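Local coordinates for protein alcohol dehydrogenase (PDB 5VM2) that is probably a zinc-containing, NAD(P)-dependent oxidoreductase acting on CH-OH groups, of unknown substrate specificity and involved in membrane biogenesis, at residues G148-P153 against I338-I343; I180-L185 against K312-H317; V156-A161 against Y297-E302; D141-M146 against A303-R308. All blocks are in the same frame, centred on the assembly; numbering follows the deposited sequence.

Interaction 1. Residues G148-P153 against I338-I343; sequences GTLVEP and IIKGVI. With MG (magnesium ion), chain C.
Lys340 NZ is gripped by three groups: a salt bridge to Glu66 and hydrogen bonds to OD of the S-hydroxycysteine at position 39 and to the carbonyl O of Ile38. Behind that polar end, the aliphatic stem of Lys340 lies against the helix. Leu150 CD2 comes within 3.7 Å of Lys340 CG and 3.9 Å of its CE, the two chains lying alongside and pointing opposite ways. A bend at chi2 (59°) steers the lysine past this methyl group to Pro153, whose ring carbon CG is 4.1 Å from Lys340 CE. On the far side of Gly341, Val342 CG1 packs 4.0 Å from the same Leu150 CD2. The contact thus joins helix 145-163 to strand 340-344 of the GroES-like domain in a medium-chain dehydrogenase fold, next to its metal site. Glu152 OE1 binds the magnesium ion at 2.0 Å, with water 1, His65 and Glu66 as further ligands, and Glu152 OE2 is held by a hydrogen bond with Tyr293 OH. Because Glu66 serves both the metal and Lys340 NZ, the lysine is a second-shell residue that probably helps to position this carboxylate.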
loop_
_atom_site.group_PDB
_atom_site.type_symbol
_atom_site.label_atom_id
_atom_site.label_comp_id
_atom_site.label_asym_id
_atom_site.label_seq_id
_atom_site.Cartn_x
_atom_site.Cartn_y
_atom_site.Cartn_z
ATOM N N GLY A 148 -3.879 -2.785 -12.002
ATOM C CA GLY A 148 -3.529 -1.378 -11.876
ATOM C C GLY A 148 -3.869 -0.816 -10.510
ATOM O O GLY A 148 -3.151 0.034 -9.978
ATOM N N THR A 149 -4.969 -1.287 -9.924
ATOM C CA THR A 149 -5.329 -0.872 -8.575
ATOM C C THR A 149 -4.276 -1.309 -7.566
ATOM O O THR A 149 -3.935 -0.557 -6.644
ATOM C CB THR A 149 -6.697 -1.452 -8.212
ATOM O OG1 THR A 149 -7.673 -0.981 -9.148
ATOM C CG2 THR A 149 -7.102 -1.041 -6.810
ATOM N N LEU A 150 -3.735 -2.514 -7.736
ATOM C CA LEU A 150 -2.794 -3.008 -6.742
ATOM C C LEU A 150 -1.374 -2.502 -6.955
ATOM O O LEU A 150 -0.507 -2.787 -6.124
ATOM C CB LEU A 150 -2.805 -4.536 -6.737
ATOM C CG LEU A 150 -4.224 -5.098 -6.683
ATOM C CD1 LEU A 150 -4.276 -6.472 -7.320
ATOM C CD2 LEU A 150 -4.723 -5.131 -5.246
ATOM N N VAL A 151 -1.143 -1.651 -7.955
ATOM C CA VAL A 151 0.153 -0.989 -8.062
ATOM C C VAL A 151 0.434 -0.163 -6.812
ATOM O O VAL A 151 1.579 -0.081 -6.349
ATOM C CB VAL A 151 0.215 -0.128 -9.336
ATOM C CG1 VAL A 151 1.416 0.824 -9.282
ATOM C CG2 VAL A 151 0.274 -1.019 -10.577
ATOM N N GLU A 152 -0.608 0.439 -6.229
ATOM C CA GLU A 152 -0.398 1.310 -5.073
ATOM C C GLU A 152 0.232 0.580 -3.891
ATOM O O GLU A 152 1.291 1.022 -3.411
ATOM C CB GLU A 152 -1.716 2.002 -4.702
ATOM C CG GLU A 152 -1.546 3.266 -3.872
ATOM C CD GLU A 152 -1.456 2.991 -2.380
ATOM O OE1 GLU A 152 -1.608 1.817 -1.976
ATOM O OE2 GLU A 152 -1.237 3.952 -1.612
ATOM N N PRO A 153 -0.339 -0.513 -3.366
ATOM C CA PRO A 153 0.363 -1.213 -2.282
ATOM C C PRO A 153 1.665 -1.846 -2.738
ATOM O O PRO A 153 2.616 -1.915 -1.949
ATOM C CB PRO A 153 -0.651 -2.269 -1.816
ATOM C CG PRO A 153 -1.547 -2.486 -3.003
ATOM C CD PRO A 153 -1.648 -1.136 -3.654
ATOM N N ILE A 338 -8.149 -12.923 4.706
ATOM C CA ILE A 338 -8.027 -11.982 3.599
ATOM C C ILE A 338 -6.562 -11.600 3.438
ATOM O O ILE A 338 -5.948 -11.054 4.362
ATOM C CB ILE A 338 -8.895 -10.733 3.810
ATOM C CG1 ILE A 338 -10.368 -11.125 3.945
ATOM C CG2 ILE A 338 -8.704 -9.761 2.657
ATOM C CD1 ILE A 338 -11.290 -9.955 4.212
ATOM N N ILE A 339 -6.003 -11.898 2.267
ATOM C CA ILE A 339 -4.720 -11.322 1.890
ATOM C C ILE A 339 -4.922 -9.932 1.305
ATOM O O ILE A 339 -4.338 -8.948 1.776
ATOM C CB ILE A 339 -3.988 -12.251 0.905
ATOM C CG1 ILE A 339 -3.821 -13.644 1.509
ATOM C CG2 ILE A 339 -2.640 -11.666 0.522
ATOM C CD1 ILE A 339 -2.901 -13.675 2.702
ATOM N N LYS A 340 -5.777 -9.827 0.292
ATOM C CA LYS A 340 -6.126 -8.539 -0.294
ATOM C C LYS A 340 -7.545 -8.620 -0.833
ATOM O O LYS A 340 -7.853 -9.495 -1.647
ATOM C CB LYS A 340 -5.153 -8.151 -1.411
ATOM C CG LYS A 340 -5.353 -6.734 -1.938
ATOM C CD LYS A 340 -5.188 -5.702 -0.835
ATOM C CE LYS A 340 -4.893 -4.329 -1.411
ATOM N NZ LYS A 340 -5.029 -3.254 -0.389
ATOM N N GLY A 341 -8.402 -7.721 -0.373
ATOM C CA GLY A 341 -9.734 -7.577 -0.919
ATOM C C GLY A 341 -9.800 -6.349 -1.807
ATOM O O GLY A 341 -9.105 -5.362 -1.579
ATOM N N VAL A 342 -10.630 -6.431 -2.846
ATOM C CA VAL A 342 -10.883 -5.301 -3.727
ATOM C C VAL A 342 -12.385 -5.169 -3.918
ATOM O O VAL A 342 -13.151 -6.109 -3.691
ATOM C CB VAL A 342 -10.179 -5.431 -5.097
ATOM C CG1 VAL A 342 -8.684 -5.679 -4.916
ATOM C CG2 VAL A 342 -10.813 -6.533 -5.922
ATOM N N ILE A 343 -12.799 -3.978 -4.332
ATOM C CA ILE A 343 -14.198 -3.676 -4.599
ATOM C C ILE A 343 -14.329 -3.365 -6.082
ATOM O O ILE A 343 -13.626 -2.491 -6.606
ATOM C CB ILE A 343 -14.708 -2.511 -3.737
ATOM C CG1 ILE A 343 -14.680 -2.904 -2.258
ATOM C CG2 ILE A 343 -16.114 -2.126 -4.154
ATOM C CD1 ILE A 343 -14.768 -1.743 -1.308
HETATM MG MG MG C . -2.579 1.437 -0.240
HETATM O O HOH W 1 -1.282 0.807 1.012
#

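Interaction 2. Residues I180-L185 against K312-H317; sequences IGLMTL and KSMVTH
Leu182 and Met183 of helix 179-190 both meet the single side chain of Met314. Ahead of them, Ile180 supplies a carbonyl O that takes two hydrogen bonds from Thr184, one turn on, while its own side chain packs on Val156 of helix 145-163. Gly181 fits the last glycine of a GxGxxG pattern, consistent with the strand-turn-helix of a Rossmann nucleotide-binding domain. Leu182 then turns its CB toward Met314, whose methyl group CE lies 3.7 Å away; the two side chains run past each other in opposite senses, and Leu182 CD1 reaches the same methyl at 4.2 Å. Met183 approaches Met314 at a slant. Its SD is 3.7 Å from Met314 SD, and its CE is also 3.7 Å from that sulfur and 3.8 Å from Met314 CE. A turn at chi2 (-50°) brings the end of Met183 to this place, whereas Met314 extends straight to its sulfur and bends only at chi3 (53°), which lays its methyl against Leu182. At Thr184, OG1 binds Ile180 O at 2.7 Å from the face of the carbonyl opposite to that used by the backbone N. Residues 312-314 lead into strand 315-320 of the mixed sheet, so Met314 links the catalytic domain to the Rossmann domain. No hydrogen bond or charge pair crosses between the segments: the thioether ends of the two methionines and the Leu182 side chain make a buried contact held by dispersion and shape fit, without the directionality of polar bonds.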
loop_
_atom_site.group_PDB
_atom_site.type_symbol
_atom_site.label_atom_id
_atom_site.label_comp_id
_atom_site.label_asym_id
_atom_site.label_seq_id
_atom_site.Cartn_x
_atom_site.Cartn_y
_atom_site.Cartn_z
ATOM N N ILE A 180 1.222 -5.782 2.723
ATOM C CA ILE A 180 2.437 -4.989 2.572
ATOM C C ILE A 180 3.690 -5.848 2.721
ATOM O O ILE A 180 4.706 -5.595 2.060
ATOM C CB ILE A 180 2.430 -3.817 3.570
ATOM C CG1 ILE A 180 1.169 -2.970 3.376
ATOM C CG2 ILE A 180 3.663 -2.971 3.375
ATOM C CD1 ILE A 180 1.057 -2.351 1.991
ATOM N N GLY A 181 3.647 -6.873 3.575
ATOM C CA GLY A 181 4.791 -7.765 3.694
ATOM C C GLY A 181 5.032 -8.574 2.432
ATOM O O GLY A 181 6.180 -8.812 2.042
ATOM N N LEU A 182 3.954 -9.005 1.776
ATOM C CA LEU A 182 4.085 -9.740 0.524
ATOM C C LEU A 182 4.539 -8.825 -0.606
ATOM O O LEU A 182 5.334 -9.237 -1.461
ATOM C CB LEU A 182 2.755 -10.418 0.187
ATOM C CG LEU A 182 2.347 -11.453 1.236
ATOM C CD1 LEU A 182 0.971 -12.018 0.942
ATOM C CD2 LEU A 182 3.388 -12.562 1.309
ATOM N N MET A 183 4.052 -7.579 -0.625
ATOM C CA MET A 183 4.562 -6.600 -1.583
ATOM C C MET A 183 6.050 -6.352 -1.378
ATOM O O MET A 183 6.811 -6.270 -2.349
ATOM C CB MET A 183 3.797 -5.282 -1.468
ATOM C CG MET A 183 2.325 -5.358 -1.850
ATOM S SD MET A 183 2.046 -6.146 -3.439
ATOM C CE MET A 183 0.317 -5.756 -3.728
ATOM N N THR A 184 6.475 -6.209 -0.119
ATOM C CA THR A 184 7.890 -5.990 0.173
ATOM C C THR A 184 8.729 -7.191 -0.253
ATOM O O THR A 184 9.819 -7.029 -0.816
ATOM C CB THR A 184 8.074 -5.697 1.663
ATOM O OG1 THR A 184 7.239 -4.592 2.040
ATOM C CG2 THR A 184 9.531 -5.353 1.968
ATOM N N LEU A 185 8.223 -8.403 -0.010
ATOM C CA LEU A 185 8.904 -9.620 -0.451
ATOM C C LEU A 185 9.151 -9.610 -1.957
ATOM O O LEU A 185 10.275 -9.836 -2.418
ATOM C CB LEU A 185 8.074 -10.838 -0.039
ATOM C CG LEU A 185 8.242 -12.176 -0.758
ATOM C CD1 LEU A 185 9.634 -12.751 -0.490
ATOM C CD2 LEU A 185 7.132 -13.142 -0.311
ATOM N N LYS A 312 -1.956 -10.213 -8.925
ATOM C CA LYS A 312 -3.253 -10.841 -9.155
ATOM C C LYS A 312 -3.474 -12.011 -8.206
ATOM O O LYS A 312 -4.582 -12.200 -7.692
ATOM C CB LYS A 312 -3.356 -11.300 -10.610
ATOM C CG LYS A 312 -4.533 -12.214 -10.906
ATOM C CD LYS A 312 -4.643 -12.501 -12.398
ATOM C CE LYS A 312 -4.651 -11.214 -13.211
ATOM N NZ LYS A 312 -5.770 -10.310 -12.819
ATOM N N SER A 313 -2.428 -12.802 -7.957
ATOM C CA SER A 313 -2.548 -13.943 -7.060
ATOM C C SER A 313 -2.833 -13.532 -5.623
ATOM O O SER A 313 -3.229 -14.380 -4.818
ATOM C CB SER A 313 -1.273 -14.784 -7.107
ATOM O OG SER A 313 -1.135 -15.441 -8.356
ATOM N N MET A 314 -2.635 -12.262 -5.270
ATOM C CA MET A 314 -2.857 -11.856 -3.890
ATOM C C MET A 314 -4.322 -11.568 -3.592
ATOM O O MET A 314 -4.727 -11.643 -2.426
ATOM C CB MET A 314 -1.994 -10.635 -3.566
ATOM C CG MET A 314 -0.513 -10.898 -3.788
ATOM S SD MET A 314 0.520 -9.462 -3.458
ATOM C CE MET A 314 -0.040 -9.039 -1.803
ATOM N N VAL A 315 -5.126 -11.282 -4.613
ATOM C CA VAL A 315 -6.533 -10.942 -4.410
ATOM C C VAL A 315 -7.277 -12.197 -3.969
ATOM O O VAL A 315 -7.424 -13.150 -4.739
ATOM C CB VAL A 315 -7.157 -10.343 -5.673
ATOM C CG1 VAL A 315 -8.616 -9.988 -5.423
ATOM C CG2 VAL A 315 -6.384 -9.113 -6.098
ATOM N N THR A 316 -7.755 -12.196 -2.727
ATOM C CA THR A 316 -8.509 -13.322 -2.196
ATOM C C THR A 316 -10.012 -13.080 -2.172
ATOM O O THR A 316 -10.776 -14.043 -2.044
ATOM C CB THR A 316 -8.025 -13.654 -0.779
ATOM O OG1 THR A 316 -8.035 -12.465 0.019
ATOM C CG2 THR A 316 -6.605 -14.206 -0.824
ATOM N N HIS A 317 -10.454 -11.829 -2.299
ATOM C CA HIS A 317 -11.874 -11.502 -2.238
ATOM C C HIS A 317 -12.160 -10.302 -3.130
ATOM O O HIS A 317 -11.433 -9.306 -3.087
ATOM C CB HIS A 317 -12.314 -11.197 -0.802
ATOM C CG HIS A 317 -12.094 -12.325 0.155
ATOM N ND1 HIS A 317 -10.902 -12.514 0.820
ATOM C CD2 HIS A 317 -12.915 -13.323 0.560
ATOM C CE1 HIS A 317 -10.997 -13.582 1.593
ATOM N NE2 HIS A 317 -12.207 -14.090 1.454
#

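Interaction 3. Residues V156-A161 against Y297-E302; sequences VGMHAA and YPVTIE
Met158 and Thr300 lie alongside each other and point in opposite directions, each CB turned toward the other helix. Thr300 OG1 rests against the base of the methionine, 3.5 Å from Met158 CB and equally 3.5 Å from Met158 CG, a van der Waals contact of carbon with oxygen, not a hydrogen bond. The hydroxyl is hydrogen-bonded to the carbonyl O of Arg296, the residue just before its helix; with OG1 beside the backbone N (chi1 -56°), it can reach back to that carbonyl while showing its flank to Met158. Val299 meets the methionine obliquely, CG1 standing 4.0 Å from Met158 CG. Helix 145-163, which carries Met158, runs from the GroES-like catalytic domain into the Rossmann domain, and helix 297-305 follows strand 286-290, an outermost strand of the six-stranded parallel sheet. The two helices pack through this small knot of side chains, with the CA atoms of Met158 and Thr300 6.8 Å apart. Beyond CG, the methionine folds over at chi2 (68°) and again at chi3, so that CB and CG, not SD or CE, do the touching. Phe309, in the loop after helix 297-305, and Ala187 of helix 179-190 also pack on the Met158 side chain. Arg296, which directly precedes helix 297-305, adds a tie: its NE is hydrogen-bonded to His159 ND1.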
loop_
_atom_site.group_PDB
_atom_site.type_symbol
_atom_site.label_atom_id
_atom_site.label_comp_id
_atom_site.label_asym_id
_atom_site.label_seq_id
_atom_site.Cartn_x
_atom_site.Cartn_y
_atom_site.Cartn_z
ATOM N N VAL A 156 4.250 0.672 -2.343
ATOM C CA VAL A 156 4.680 0.789 -0.950
ATOM C C VAL A 156 5.850 -0.150 -0.672
ATOM O O VAL A 156 6.861 0.245 -0.075
ATOM C CB VAL A 156 3.501 0.504 -0.002
ATOM C CG1 VAL A 156 3.985 0.417 1.439
ATOM C CG2 VAL A 156 2.419 1.570 -0.156
ATOM N N GLY A 157 5.718 -1.416 -1.079
ATOM C CA GLY A 157 6.802 -2.360 -0.866
ATOM C C GLY A 157 8.010 -2.052 -1.728
ATOM O O GLY A 157 9.153 -2.241 -1.304
ATOM N N MET A 158 7.775 -1.569 -2.949
ATOM C CA MET A 158 8.884 -1.205 -3.825
ATOM C C MET A 158 9.705 -0.066 -3.231
ATOM O O MET A 158 10.940 -0.097 -3.264
ATOM C CB MET A 158 8.358 -0.824 -5.208
ATOM C CG MET A 158 9.447 -0.677 -6.270
ATOM S SD MET A 158 10.248 -2.238 -6.718
ATOM C CE MET A 158 8.830 -3.313 -6.823
ATOM N N HIS A 159 9.028 0.940 -2.673
ATOM C CA HIS A 159 9.714 2.073 -2.062
ATOM C C HIS A 159 10.539 1.631 -0.857
ATOM O O HIS A 159 11.666 2.098 -0.658
ATOM C CB HIS A 159 8.671 3.129 -1.675
ATOM C CG HIS A 159 9.246 4.388 -1.106
ATOM N ND1 HIS A 159 9.978 5.281 -1.858
ATOM C CD2 HIS A 159 9.165 4.917 0.138
ATOM C CE1 HIS A 159 10.345 6.296 -1.095
ATOM N NE2 HIS A 159 9.863 6.100 0.122
ATOM N N ALA A 160 10.000 0.712 -0.051
ATOM C CA ALA A 160 10.747 0.200 1.095
ATOM C C ALA A 160 12.026 -0.499 0.648
ATOM O O ALA A 160 13.119 -0.214 1.159
ATOM C CB ALA A 160 9.867 -0.752 1.908
ATOM N N ALA A 161 11.912 -1.413 -0.320
ATOM C CA ALA A 161 13.087 -2.144 -0.784
ATOM C C ALA A 161 14.117 -1.208 -1.404
ATOM O O ALA A 161 15.327 -1.386 -1.209
ATOM C CB ALA A 161 12.677 -3.224 -1.791
ATOM N N TYR A 297 5.952 4.514 -9.176
ATOM C CA TYR A 297 4.881 3.925 -9.976
ATOM C C TYR A 297 5.398 3.319 -11.272
ATOM O O TYR A 297 5.055 2.161 -11.560
ATOM C CB TYR A 297 3.773 4.959 -10.225
ATOM C CG TYR A 297 2.551 4.733 -9.350
ATOM C CD1 TYR A 297 2.676 4.647 -7.970
ATOM C CD2 TYR A 297 1.283 4.594 -9.903
ATOM C CE1 TYR A 297 1.575 4.432 -7.155
ATOM C CE2 TYR A 297 0.166 4.381 -9.095
ATOM C CZ TYR A 297 0.323 4.300 -7.721
ATOM O OH TYR A 297 -0.771 4.089 -6.909
ATOM N N PRO A 298 6.218 4.002 -12.079
ATOM C CA PRO A 298 6.651 3.374 -13.341
ATOM C C PRO A 298 7.396 2.066 -13.142
ATOM O O PRO A 298 7.073 1.071 -13.805
ATOM C CB PRO A 298 7.531 4.457 -13.976
ATOM C CG PRO A 298 6.981 5.740 -13.430
ATOM C CD PRO A 298 6.649 5.411 -12.003
ATOM N N VAL A 299 8.372 2.026 -12.230
ATOM C CA VAL A 299 9.143 0.800 -12.041
ATOM C C VAL A 299 8.271 -0.314 -11.470
ATOM O O VAL A 299 8.509 -1.499 -11.742
ATOM C CB VAL A 299 10.380 1.069 -11.159
ATOM C CG1 VAL A 299 9.975 1.361 -9.722
ATOM C CG2 VAL A 299 11.336 -0.119 -11.213
ATOM N N THR A 300 7.245 0.035 -10.688
ATOM C CA THR A 300 6.359 -0.983 -10.133
ATOM C C THR A 300 5.428 -1.525 -11.208
ATOM O O THR A 300 5.227 -2.741 -11.318
ATOM C CB THR A 300 5.560 -0.405 -8.964
ATOM O OG1 THR A 300 6.463 0.135 -7.988
ATOM C CG2 THR A 300 4.690 -1.476 -8.322
ATOM N N ILE A 301 4.862 -0.630 -12.021
ATOM C CA ILE A 301 4.064 -1.062 -13.168
ATOM C C ILE A 301 4.895 -1.965 -14.076
ATOM O O ILE A 301 4.424 -3.013 -14.535
ATOM C CB ILE A 301 3.518 0.162 -13.925
ATOM C CG1 ILE A 301 2.479 0.894 -13.073
ATOM C CG2 ILE A 301 2.914 -0.254 -15.254
ATOM C CD1 ILE A 301 2.129 2.278 -13.594
ATOM N N GLU A 302 6.141 -1.559 -14.356
ATOM C CA GLU A 302 7.064 -2.402 -15.119
ATOM C C GLU A 302 7.163 -3.797 -14.512
ATOM O O GLU A 302 7.051 -4.807 -15.213
ATOM C CB GLU A 302 8.465 -1.783 -15.146
ATOM C CG GLU A 302 8.708 -0.609 -16.060
ATOM C CD GLU A 302 10.127 -0.074 -15.897
ATOM O OE1 GLU A 302 11.066 -0.895 -15.815
ATOM O OE2 GLU A 302 10.309 1.160 -15.825
#

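Interaction 4. Residues D141-M146 against A303-R308; sequences DNMDTM and AISSGR
Asn142 and Ser305 are joined by a pair of hydrogen bonds that engage both ends of the amide. Ser305 OG donates to Asn142 OD1 at 2.8 Å, meeting the carbonyl at 120° and only slightly tilted from its plane. Asn142 ND2 in turn donates to the backbone O of Ser305 at 2.9 Å, nearly straight (161°) and with the acceptor close to the amide plane. The amide is gripped at OD1 and ND2 alike, which fixes which end of it is oxygen and should restrict its rotation, although Asn142 itself is exposed. The apolar part belongs to Met143. Its chain is extended as far as the sulfur and turns only at chi3, which sets the methyl CE against the helix, 3.5 Å from Ser305 CB and 3.8 Å from Ile304 CG2. Ile304 continues inward onto Val151 and Ala154 of helix 145-163. Local bonds shape the end of helix 297-305: Ser306 OG donates to Ala303 O at 2.8 Å, and Gly307 N bonds to Ile304 O at 3.0 Å where the chain leaves the helical conformation with positive phi (89°). At the start of helix 145-163, Asp144 is the N-cap, OD1 bonding to Glu147 N, while its OD2 forms a salt bridge with Lys312. The Asn142 amide and the Met143 methyl fasten the loop leading into that helix to the C-terminal end of helix 297-305.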
loop_
_atom_site.group_PDB
_atom_site.type_symbol
_atom_site.label_atom_id
_atom_site.label_comp_id
_atom_site.label_asym_id
_atom_site.label_seq_id
_atom_site.Cartn_x
_atom_site.Cartn_y
_atom_site.Cartn_z
ATOM N N ASP A 141 -1.000 -2.927 -21.916
ATOM C CA ASP A 141 -2.134 -3.671 -22.455
ATOM C C ASP A 141 -2.354 -4.987 -21.714
ATOM O O ASP A 141 -3.498 -5.434 -21.580
ATOM C CB ASP A 141 -1.930 -3.921 -23.947
ATOM C CG ASP A 141 -2.088 -2.658 -24.775
ATOM O OD1 ASP A 141 -2.445 -1.605 -24.199
ATOM O OD2 ASP A 141 -1.855 -2.716 -25.998
ATOM N N ASN A 142 -1.288 -5.608 -21.215
ATOM C CA ASN A 142 -1.389 -6.892 -20.533
ATOM C C ASN A 142 -1.651 -6.752 -19.036
ATOM O O ASN A 142 -1.503 -7.733 -18.300
ATOM C CB ASN A 142 -0.121 -7.719 -20.774
ATOM C CG ASN A 142 1.049 -7.293 -19.893
ATOM O OD1 ASN A 142 1.134 -6.146 -19.447
ATOM N ND2 ASN A 142 1.959 -8.226 -19.642
ATOM N N MET A 143 -2.035 -5.563 -18.575
ATOM C CA MET A 143 -2.310 -5.302 -17.168
ATOM C C MET A 143 -3.723 -4.750 -17.038
ATOM O O MET A 143 -4.013 -3.661 -17.548
ATOM C CB MET A 143 -1.291 -4.320 -16.584
ATOM C CG MET A 143 -1.454 -4.084 -15.101
ATOM S SD MET A 143 -0.207 -2.969 -14.425
ATOM C CE MET A 143 1.280 -3.748 -15.007
ATOM N N ASP A 144 -4.596 -5.492 -16.359
ATOM C CA ASP A 144 -5.982 -5.063 -16.248
ATOM C C ASP A 144 -6.123 -4.040 -15.123
ATOM O O ASP A 144 -5.175 -3.741 -14.388
ATOM C CB ASP A 144 -6.909 -6.265 -16.049
ATOM C CG ASP A 144 -6.549 -7.101 -14.835
ATOM O OD1 ASP A 144 -6.506 -6.551 -13.714
ATOM O OD2 ASP A 144 -6.329 -8.320 -15.001
ATOM N N THR A 145 -7.330 -3.493 -14.982
ATOM C CA THR A 145 -7.524 -2.411 -14.026
ATOM C C THR A 145 -7.510 -2.896 -12.582
ATOM O O THR A 145 -7.268 -2.087 -11.679
ATOM C CB THR A 145 -8.827 -1.668 -14.327
ATOM O OG1 THR A 145 -9.886 -2.613 -14.508
ATOM C CG2 THR A 145 -8.674 -0.832 -15.590
ATOM N N MET A 146 -7.759 -4.184 -12.336
ATOM C CA MET A 146 -7.579 -4.694 -10.980
ATOM C C MET A 146 -6.103 -4.760 -10.611
ATOM O O MET A 146 -5.731 -4.439 -9.478
ATOM C CB MET A 146 -8.221 -6.069 -10.818
ATOM C CG MET A 146 -8.196 -6.536 -9.374
ATOM S SD MET A 146 -8.773 -8.215 -9.145
ATOM C CE MET A 146 -7.424 -9.137 -9.885
ATOM N N ALA A 303 7.400 -3.859 -13.199
ATOM C CA ALA A 303 7.638 -5.137 -12.541
ATOM C C ALA A 303 6.414 -6.038 -12.623
ATOM O O ALA A 303 6.538 -7.246 -12.864
ATOM C CB ALA A 303 8.045 -4.904 -11.087
ATOM N N ILE A 304 5.222 -5.469 -12.440
ATOM C CA ILE A 304 4.007 -6.271 -12.515
ATOM C C ILE A 304 3.744 -6.708 -13.955
ATOM O O ILE A 304 3.432 -7.876 -14.222
ATOM C CB ILE A 304 2.820 -5.491 -11.922
ATOM C CG1 ILE A 304 3.038 -5.279 -10.420
ATOM C CG2 ILE A 304 1.514 -6.233 -12.190
ATOM C CD1 ILE A 304 2.226 -4.147 -9.825
ATOM N N SER A 305 3.892 -5.784 -14.907
ATOM C CA SER A 305 3.619 -6.113 -16.306
ATOM C C SER A 305 4.507 -7.246 -16.803
ATOM O O SER A 305 4.067 -8.087 -17.595
ATOM C CB SER A 305 3.808 -4.881 -17.186
ATOM O OG SER A 305 3.570 -5.215 -18.539
ATOM N N SER A 306 5.765 -7.275 -16.359
ATOM C CA SER A 306 6.703 -8.303 -16.793
ATOM C C SER A 306 6.342 -9.687 -16.269
ATOM O O SER A 306 6.867 -10.683 -16.775
ATOM C CB SER A 306 8.117 -7.941 -16.337
ATOM O OG SER A 306 8.248 -8.107 -14.929
ATOM N N GLY A 307 5.461 -9.773 -15.271
ATOM C CA GLY A 307 5.173 -11.025 -14.608
ATOM C C GLY A 307 6.070 -11.335 -13.430
ATOM O O GLY A 307 5.774 -12.268 -12.670
ATOM N N ARG A 308 7.158 -10.582 -13.252
ATOM C CA ARG A 308 8.061 -10.838 -12.135
ATOM C C ARG A 308 7.398 -10.538 -10.798
ATOM O O ARG A 308 7.681 -11.210 -9.800
ATOM C CB ARG A 308 9.336 -10.008 -12.293
ATOM C CG ARG A 308 10.441 -10.372 -11.317
ATOM C CD ARG A 308 11.779 -9.777 -11.743
ATOM N NE ARG A 308 12.305 -10.407 -12.953
ATOM C CZ ARG A 308 13.410 -10.013 -13.580
ATOM N NH1 ARG A 308 14.109 -8.983 -13.114
ATOM N NH2 ARG A 308 13.818 -10.643 -14.673
#

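Overall arrangement
Along the chain, segments 141-146, 148-153 and 156-161 come in close succession on and just before helix 145-163, the axis that interactions 1, 3 and 4 share. Their partners, 303-308, 338-343 and 297-302 respectively, return late; 312-317, also late, pairs instead with 180-185. Interactions 1 and 2 have centres about 8 Å apart and are joined by backbone bonds between the parallel strands 315-320 and 340-344; the other pairs lie about 13 to 14 Å apart. Interaction 2 bridges the catalytic and Rossmann domains, while interactions 1, 3 and 4 pack helix 145-163, or the loop before it, onto its surroundings, with the magnesium site at interaction 1.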